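PDB 3K50: putative S41 protease from Bacteroides fragilis NCTC 9343, which is of unknown function but belongs to the S41 peptidase family, whose members typically hydrolyse peptide bonds. Local coordinates for residues A[58-63]-A[326-331]. Residues are numbered along the deposited sequence; the frame is centred on the assembly and turned at random. Where two conformers were deposited one is given.
Sequences NGFSKI and AGEYVA
G327 meets F60 through its carbonyl oxygen, which packs obliquely by the outer end of the phenylalanine ring, 3.6 Å from F60 CZ, without a hydrogen bond. Glycine fits here because the backbone, with phi 91°, would press a side chain against the preceding carbonyl, that of A326, whose O is joined to N58 ND2 through a water, weakly on the asparagine side. E306 holds the turn by accepting from the N-H groups of G327 and E328. E328, the centre of an inverse gamma turn, runs alongside F60 in the opposite sense. With CG anti to the backbone N (chi1 -170°) and an extended chain beyond, its methylenes lie against the ring, CG coming within 3.6 Å of F60 CD1, while the carboxylate passes on toward the F60 backbone. There a water donates to both F60 O and E328 OE1, and the same OE1 forms a salt bridge with R302; glutamate thus supplies both an apolar stem and a buried charge that is met. Y329 suits its place by offering a flat aromatic face to the edge of F60, an offset edge-to-face pair with centroids 5.7 Å apart and planes at 79°; the end of its side chain comes nearer to F60 than its CB direction alone would suggest. V330 crosses F60 at about a right angle, its small, branched side chain packing the CG2 methyl obliquely against the ring, 3.7 Å from F60 CD2. No direct hydrogen bond joins the segments: one phenylalanine, reaching from a loop, does most of the touching. Strands 62-65 and 330-336 both pair antiparallel with strand 342-352, whose V347 touches F60 and V330 alike, so the contact links the N-terminal region to the protease part, while the side chain of I63 packs on helix 45-52.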
loop_
_atom_site.group_PDB
_atom_site.type_symbol
_atom_site.label_atom_id
_atom_site.label_comp_id
_atom_site.label_asym_id
_atom_site.label_seq_id
_atom_site.Cartn_x
_atom_site.Cartn_y
_atom_site.Cartn_z
ATOM N N ASN A 58 5.580 -6.805 -15.787
ATOM C CA ASN A 58 5.591 -5.347 -15.847
ATOM C C ASN A 58 6.011 -4.745 -14.508
ATOM O O ASN A 58 5.225 -4.091 -13.811
ATOM C CB ASN A 58 4.204 -4.834 -16.256
ATOM C CG ASN A 58 4.184 -3.331 -16.539
ATOM O OD1 ASN A 58 5.149 -2.771 -17.040
ATOM N ND2 ASN A 58 3.078 -2.679 -16.208
ATOM N N GLY A 59 7.252 -4.994 -14.116
ATOM C CA GLY A 59 7.709 -4.484 -12.843
ATOM C C GLY A 59 7.137 -5.192 -11.643
ATOM O O GLY A 59 7.211 -4.660 -10.519
ATOM N N PHE A 60 6.627 -6.408 -11.829
ATOM C CA PHE A 60 6.117 -7.147 -10.677
ATOM C C PHE A 60 7.303 -7.686 -9.849
ATOM O O PHE A 60 7.454 -7.400 -8.653
ATOM C CB PHE A 60 5.151 -8.235 -11.087
ATOM C CG PHE A 60 4.071 -7.793 -12.039
ATOM C CD1 PHE A 60 3.481 -6.540 -11.935
ATOM C CD2 PHE A 60 3.603 -8.662 -12.991
ATOM C CE1 PHE A 60 2.501 -6.160 -12.813
ATOM C CE2 PHE A 60 2.599 -8.291 -13.870
ATOM C CZ PHE A 60 2.035 -7.053 -13.767
ATOM N N SER A 61 8.181 -8.425 -10.492
ATOM C CA SER A 61 9.385 -8.884 -9.837
ATOM C C SER A 61 10.324 -7.733 -9.647
ATOM O O SER A 61 10.463 -6.886 -10.522
ATOM C CB SER A 61 10.066 -9.939 -10.700
ATOM O OG SER A 61 9.224 -11.040 -10.880
ATOM N N LYS A 62 11.041 -7.714 -8.524
ATOM C CA LYS A 62 11.975 -6.623 -8.290
ATOM C C LYS A 62 13.039 -6.937 -7.236
ATOM O O LYS A 62 12.886 -7.856 -6.443
ATOM C CB LYS A 62 11.226 -5.387 -7.838
ATOM C CG LYS A 62 10.483 -5.534 -6.583
ATOM C CD LYS A 62 9.434 -4.417 -6.474
ATOM C CE LYS A 62 8.718 -4.407 -5.112
ATOM N NZ LYS A 62 9.659 -4.132 -3.956
ATOM N N ILE A 63 14.110 -6.151 -7.265
ATOM C CA ILE A 63 15.227 -6.280 -6.326
ATOM C C ILE A 63 15.040 -5.235 -5.231
ATOM O O ILE A 63 14.733 -4.068 -5.510
ATOM C CB ILE A 63 16.610 -6.069 -7.003
ATOM C CG1 ILE A 63 16.833 -7.025 -8.196
ATOM C CG2 ILE A 63 17.757 -6.132 -5.937
ATOM C CD1 ILE A 63 16.761 -8.551 -7.865
ATOM N N ALA A 326 -2.850 -0.706 -9.349
ATOM C CA ALA A 326 -1.566 -0.885 -10.049
ATOM C C ALA A 326 -1.559 -1.924 -11.165
ATOM O O ALA A 326 -0.785 -1.821 -12.115
ATOM C CB ALA A 326 -0.482 -1.257 -9.060
ATOM N N GLY A 327 -2.393 -2.921 -11.039
ATOM C CA GLY A 327 -2.415 -4.004 -12.054
ATOM C C GLY A 327 -1.502 -5.199 -11.756
ATOM O O GLY A 327 -1.189 -6.001 -12.646
ATOM N N GLU A 328 -1.059 -5.354 -10.515
ATOM C CA GLU A 328 -0.191 -6.500 -10.167
ATOM C C GLU A 328 -1.067 -7.759 -9.877
ATOM O O GLU A 328 -1.444 -7.993 -8.780
ATOM C CB GLU A 328 0.764 -6.132 -9.010
ATOM C CG GLU A 328 1.841 -7.148 -8.762
ATOM C CD GLU A 328 2.819 -6.620 -7.761
ATOM O OE1 GLU A 328 3.616 -5.752 -8.156
ATOM O OE2 GLU A 328 2.752 -7.043 -6.583
ATOM N N TYR A 329 -1.376 -8.565 -10.903
ATOM C CA TYR A 329 -2.366 -9.638 -10.767
ATOM C C TYR A 329 -1.782 -11.011 -10.401
ATOM O O TYR A 329 -2.503 -12.005 -10.477
ATOM C CB TYR A 329 -3.207 -9.745 -12.080
ATOM C CG TYR A 329 -2.397 -10.000 -13.302
ATOM C CD1 TYR A 329 -1.868 -8.948 -14.049
ATOM C CD2 TYR A 329 -2.138 -11.292 -13.742
ATOM C CE1 TYR A 329 -1.129 -9.181 -15.171
ATOM C CE2 TYR A 329 -1.321 -11.538 -14.867
ATOM C CZ TYR A 329 -0.838 -10.496 -15.587
ATOM O OH TYR A 329 -0.068 -10.752 -16.713
ATOM N N VAL A 330 -0.475 -11.049 -10.096
ATOM C CA VAL A 330 0.263 -12.261 -9.717
ATOM C C VAL A 330 0.961 -11.954 -8.394
ATOM O O VAL A 330 1.037 -10.770 -8.003
ATOM C CB VAL A 330 1.257 -12.696 -10.800
ATOM C CG1 VAL A 330 0.527 -13.355 -12.000
ATOM C CG2 VAL A 330 2.106 -11.510 -11.242
ATOM N N ALA A 331 1.375 -12.992 -7.656
ATOM C CA ALA A 331 1.993 -12.777 -6.361
ATOM C C ALA A 331 3.476 -13.026 -6.427
ATOM O O ALA A 331 3.928 -13.941 -7.145
ATOM C CB ALA A 331 1.350 -13.716 -5.308
HETATM O O HOH W 1 0.069 -2.799 -14.741
HETATM O O HOH W 2 6.097 -5.591 -6.850
#